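PDB 1T3Q: quinoline 2-oxidoreductase large subunit from Pseudomonas putida, which probably hydroxylates quinoline next to its ring nitrogen, as the subunit of a molybdenum hydroxylase that carries the molybdopterin cytosine dinucleotide cofactor. Local coordinates for residues 368-373 against 744-749. Sequence-based numbering, arbitrary orientation.
With MCN (pterin cytosine dinucleotide), chain N; SMO (dioxosulfidomolybdenum(VI) ion), chain O.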
ATOM      1  N   GLY B 368      23.069  22.111   9.664  1.00 18.12           N
ATOM      2  CA  GLY B 368      22.840  21.130   8.626  1.00 14.45           C
ATOM      3  C   GLY B 368      22.745  21.759   7.251  1.00 14.06           C
ATOM      4  O   GLY B 368      22.882  22.974   7.102  1.00 15.31           O
ATOM      5  N   ALA B 369      22.488  20.923   6.256  1.00 14.70           N
ATOM      6  CA  ALA B 369      22.393  21.359   4.871  1.00 15.09           C
ATOM      7  C   ALA B 369      21.106  22.098   4.538  1.00 16.62           C
ATOM      8  O   ALA B 369      20.020  21.683   4.925  1.00 15.77           O
ATOM      9  CB  ALA B 369      22.534  20.158   3.948  1.00 15.77           C
ATOM     10  N   TYR B 370      21.258  23.204   3.822  1.00 16.53           N
ATOM     11  CA  TYR B 370      20.136  23.997   3.351  1.00 16.07           C
ATOM     12  C   TYR B 370      20.596  24.603   2.029  1.00 16.85           C
ATOM     13  O   TYR B 370      21.690  25.162   1.938  1.00 15.04           O
ATOM     14  CB  TYR B 370      19.747  25.092   4.352  1.00 14.23           C
ATOM     15  CG  TYR B 370      18.718  26.086   3.831  1.00 15.64           C
ATOM     16  CD1 TYR B 370      17.594  25.661   3.116  1.00 16.20           C
ATOM     17  CD2 TYR B 370      18.860  27.451   4.078  1.00 15.66           C
ATOM     18  CE1 TYR B 370      16.642  26.574   2.657  1.00 15.69           C
ATOM     19  CE2 TYR B 370      17.911  28.373   3.631  1.00 17.66           C
ATOM     20  CZ  TYR B 370      16.807  27.928   2.920  1.00 14.80           C
ATOM     21  OH  TYR B 370      15.873  28.839   2.472  1.00 18.38           O
ATOM     22  N   ARG B 371      19.764  24.428   1.006  1.00 14.10           N
ATOM     23  CA  ARG B 371      19.995  24.930  -0.343  1.00 14.68           C
ATOM     24  C   ARG B 371      21.176  25.890  -0.481  1.00 14.94           C
ATOM     25  O   ARG B 371      21.126  27.033  -0.010  1.00 16.76           O
ATOM     26  CB  ARG B 371      18.715  25.615  -0.835  1.00 14.61           C
ATOM     27  CG  ARG B 371      18.597  25.748  -2.335  1.00 16.04           C
ATOM     28  CD  ARG B 371      17.215  26.260  -2.691  1.00 15.30           C
ATOM     29  NE  ARG B 371      16.931  26.119  -4.113  1.00 15.50           N
ATOM     30  CZ  ARG B 371      15.716  26.235  -4.640  1.00 15.84           C
ATOM     31  NH1 ARG B 371      14.677  26.495  -3.857  1.00 12.97           N
ATOM     32  NH2 ARG B 371      15.540  26.071  -5.946  1.00 15.15           N
ATOM     33  N   GLY B 372      22.234  25.420  -1.133  1.00 16.79           N
ATOM     34  CA  GLY B 372      23.414  26.242  -1.339  1.00 16.93           C
ATOM     35  C   GLY B 372      24.488  25.987  -0.299  1.00 18.36           C
ATOM     36  O   GLY B 372      25.651  26.356  -0.486  1.00 17.75           O
ATOM     37  N   VAL B 373      24.084  25.345   0.790  1.00 16.92           N
ATOM     38  CA  VAL B 373      24.966  25.016   1.909  1.00 17.71           C
ATOM     39  C   VAL B 373      25.985  26.096   2.269  1.00 17.42           C
ATOM     40  O   VAL B 373      25.649  27.280   2.316  1.00 16.35           O
ATOM     41  CB  VAL B 373      25.681  23.648   1.681  1.00 17.24           C
ATOM     42  CG1 VAL B 373      24.641  22.534   1.638  1.00 17.02           C
ATOM     43  CG2 VAL B 373      26.486  23.658   0.384  1.00 16.84           C
ATOM     44  N   SER B 744      21.603  26.968  -7.363  1.00 19.61           N
ATOM     45  CA  SER B 744      22.166  28.192  -7.935  1.00 17.82           C
ATOM     46  C   SER B 744      21.755  29.530  -7.327  1.00 18.68           C
ATOM     47  O   SER B 744      22.614  30.306  -6.908  1.00 17.12           O
ATOM     48  CB  SER B 744      21.926  28.229  -9.451  1.00 18.94           C
ATOM     49  OG  SER B 744      20.545  28.328  -9.762  1.00 20.38           O
ATOM     50  N   ALA B 745      20.455  29.806  -7.270  1.00 17.25           N
ATOM     51  CA  ALA B 745      19.987  31.077  -6.741  1.00 17.56           C
ATOM     52  C   ALA B 745      20.292  31.293  -5.260  1.00 16.88           C
ATOM     53  O   ALA B 745      20.483  32.427  -4.833  1.00 16.89           O
ATOM     54  CB  ALA B 745      18.486  31.228  -6.994  1.00 18.79           C
ATOM     55  N   MET B 746      20.325  30.223  -4.472  1.00 17.42           N
ATOM     56  CA  MET B 746      20.611  30.377  -3.046  1.00 18.20           C
ATOM     57  C   MET B 746      22.102  30.471  -2.771  1.00 19.60           C
ATOM     58  O   MET B 746      22.529  30.739  -1.646  1.00 17.86           O
ATOM     59  CB  MET B 746      19.988  29.239  -2.229  1.00 18.93           C
ATOM     60  CG  MET B 746      18.648  29.622  -1.588  1.00 18.81           C
ATOM     61  SD  MET B 746      18.766  31.092  -0.512  1.00 17.88           S
ATOM     62  CE  MET B 746      19.590  30.372   0.924  1.00 21.71           C
ATOM     63  N   ILE B 747      22.903  30.249  -3.802  1.00 19.15           N
ATOM     64  CA  ILE B 747      24.343  30.375  -3.646  1.00 19.66           C
ATOM     65  C   ILE B 747      24.687  31.827  -3.954  1.00 18.88           C
ATOM     66  O   ILE B 747      25.388  32.489  -3.196  1.00 19.92           O
ATOM     67  CB  ILE B 747      25.119  29.488  -4.655  1.00 19.17           C
ATOM     68  CG1 ILE B 747      24.962  28.010  -4.296  1.00 18.68           C
ATOM     69  CG2 ILE B 747      26.591  29.889  -4.685  1.00 20.68           C
ATOM     70  CD1 ILE B 747      25.565  27.077  -5.323  1.00 19.28           C
ATOM     71  N   SER B 748      24.136  32.315  -5.061  1.00 18.65           N
ATOM     72  CA  SER B 748      24.416  33.653  -5.568  1.00 17.24           C
ATOM     73  C   SER B 748      23.442  34.802  -5.289  1.00 17.15           C
ATOM     74  O   SER B 748      23.873  35.911  -4.989  1.00 15.88           O
ATOM     75  CB  SER B 748      24.651  33.542  -7.079  1.00 18.39           C
ATOM     76  OG  SER B 748      24.809  34.806  -7.694  1.00 18.86           O
ATOM     77  N   ALA B 749      22.139  34.566  -5.397  1.00 18.12           N
ATOM     78  CA  ALA B 749      21.191  35.652  -5.159  1.00 17.88           C
ATOM     79  C   ALA B 749      21.359  36.351  -3.799  1.00 15.25           C
ATOM     80  O   ALA B 749      21.186  37.562  -3.698  1.00 13.81           O
ATOM     81  CB  ALA B 749      19.751  35.150  -5.328  1.00 18.33           C
TER
HETATM   82  N1  MCN N4921      16.556  20.806 -14.356  1.00 16.26           N
HETATM   83  C2  MCN N4921      16.343  20.829 -15.773  1.00 17.71           C
HETATM   84  N3  MCN N4921      17.515  20.971 -16.499  1.00 16.25           N
HETATM   85  C4  MCN N4921      18.802  21.092 -15.986  1.00 15.67           C
HETATM   86  C5  MCN N4921      18.958  21.074 -14.527  1.00 15.91           C
HETATM   87  C6  MCN N4921      17.850  20.929 -13.726  1.00 17.25           C
HETATM   88  O2  MCN N4921      15.227  20.758 -16.239  1.00 17.61           O
HETATM   89  N4  MCN N4921      19.848  21.216 -16.776  1.00 13.95           N
HETATM   90  C1' MCN N4921      15.253  20.605 -13.496  1.00 15.96           C
HETATM   91  C2D MCN N4921      15.066  19.082 -13.055  1.00 19.06           C
HETATM   92  O2' MCN N4921      13.634  18.746 -13.008  1.00 20.10           O
HETATM   93  C3' MCN N4921      15.778  19.018 -11.720  1.00 20.24           C
HETATM   94  C4D MCN N4921      15.487  20.347 -11.066  1.00 18.65           C
HETATM   95  O4D MCN N4921      15.272  21.305 -12.219  1.00 17.65           O
HETATM   96  O3' MCN N4921      15.251  17.896 -10.929  1.00 22.30           O
HETATM   97  C5' MCN N4921      16.515  20.811  -9.995  1.00 17.83           C
HETATM   98  O5' MCN N4921      17.773  20.716 -10.615  1.00 23.29           O
HETATM   99  PA  MCN N4921      18.996  19.890 -10.053  1.00 20.98           P
HETATM  100  O1A MCN N4921      19.169  18.725 -10.978  1.00 21.80           O
HETATM  101  O2A MCN N4921      20.090  20.928  -9.867  1.00 24.80           O
HETATM  102  O3A MCN N4921      18.808  19.370  -8.523  1.00 23.69           O
HETATM  103  PB  MCN N4921      17.936  18.171  -7.918  1.00 25.09           P
HETATM  104  O1B MCN N4921      18.894  17.213  -7.288  1.00 25.15           O
HETATM  105  O2B MCN N4921      16.976  17.626  -8.934  1.00 25.71           O
HETATM  106  O3B MCN N4921      17.048  18.892  -6.793  1.00 25.61           O
HETATM  107  C10 MCN N4921      17.576  19.160  -5.519  1.00 24.40           C
HETATM  108  C9' MCN N4921      17.831  20.631  -5.485  1.00 23.70           C
HETATM  109  C8' MCN N4921      18.330  20.911  -4.048  1.00 24.73           C
HETATM  110  S8' MCN N4921      19.863  20.107  -3.603  1.00 26.68           S
HETATM  111  C7' MCN N4921      17.741  21.704  -3.150  1.00 24.68           C
HETATM  112  S7' MCN N4921      18.324  21.999  -1.488  1.00 23.51           S
HETATM  113  C6' MCN N4921      16.385  22.378  -3.550  1.00 19.96           C
HETATM  114  C7  MCN N4921      16.294  22.553  -5.043  1.00 21.70           C
HETATM  115  O9' MCN N4921      16.518  21.326  -5.718  1.00 25.06           O
HETATM  116  N5' MCN N4921      15.308  21.557  -2.858  1.00 19.96           N
HETATM  117  C4A MCN N4921      14.038  21.871  -3.486  1.00 19.82           C
HETATM  118  N8' MCN N4921      14.931  23.053  -5.429  1.00 21.01           N
HETATM  119  C4B MCN N4921      13.814  22.610  -4.662  1.00 21.18           C
HETATM  120  N1' MCN N4921      12.552  22.892  -5.243  1.00 20.95           N
HETATM  121  C2' MCN N4921      11.491  22.387  -4.570  1.00 21.14           C
HETATM  122  N2' MCN N4921      10.265  22.640  -5.076  1.00 21.33           N
HETATM  123  N3' MCN N4921      11.613  21.625  -3.426  1.00 20.91           N
HETATM  124  C4' MCN N4921      12.862  21.284  -2.786  1.00 21.48           C
HETATM  125  O4' MCN N4921      12.883  20.611  -1.784  1.00 19.82           O
HETATM  126  S   SMO O4923      20.828  21.564   0.501  1.00 28.67           S
HETATM  127 MO   SMO O4923      20.221  20.477  -1.234  1.00 26.76          MO
HETATM  128  OM2 SMO O4923      21.948  20.270  -1.277  1.00 28.79           O
HETATM  129  OM1 SMO O4923      19.502  19.116  -0.529  1.00 27.66           O
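Met746 sets its flexible thioether chain across two neighbours in the loop 368-373, and the direct contact is mostly apolar packing. Its CB lies 3.8 Å from Arg371 CG and 3.3 Å from Arg371 O; Met746 CG is 3.8 Å from Arg371 CD, the two chains crossing at about a right angle. Bends at chi2 and chi3 (-57° and -75°) then bring CE obliquely to the Tyr370 ring, 3.8 Å from CE2, a turn that an unbranched, pliant residue can make. Beside them Ile747 CG1 rests on Gly372 CA at 3.8 Å; a CB on Gly372 would come tight against Met746 O and, at these backbone angles, against Arg371 O, so glycine suits the place.

Arg371 also borders the cofactor, while the protein holds its N-H groups. With CG anti to the backbone N (chi1 -159°), it slides between Met746 and the pterin. One guanidinium face, toward its rim, meets pterin N8', 3.1 Å from NH2, while NE bonds to Gly742 O and NH1 to Gln685 OE1. A leucine here would probably leave those acceptors without their donors and the pterin without its cationic cover. Arg371 N lies 3.1 Å from the molybdenum group's sulfur.

Thus the loop between strand 352-360 and helix 375-393 lines the molybdenum-pterin site of this xanthine dehydrogenase family protein, backed by the beginning of helix 744-761, with helix 672-692 alongside and strand 454-467 against Ser744 and Ile747.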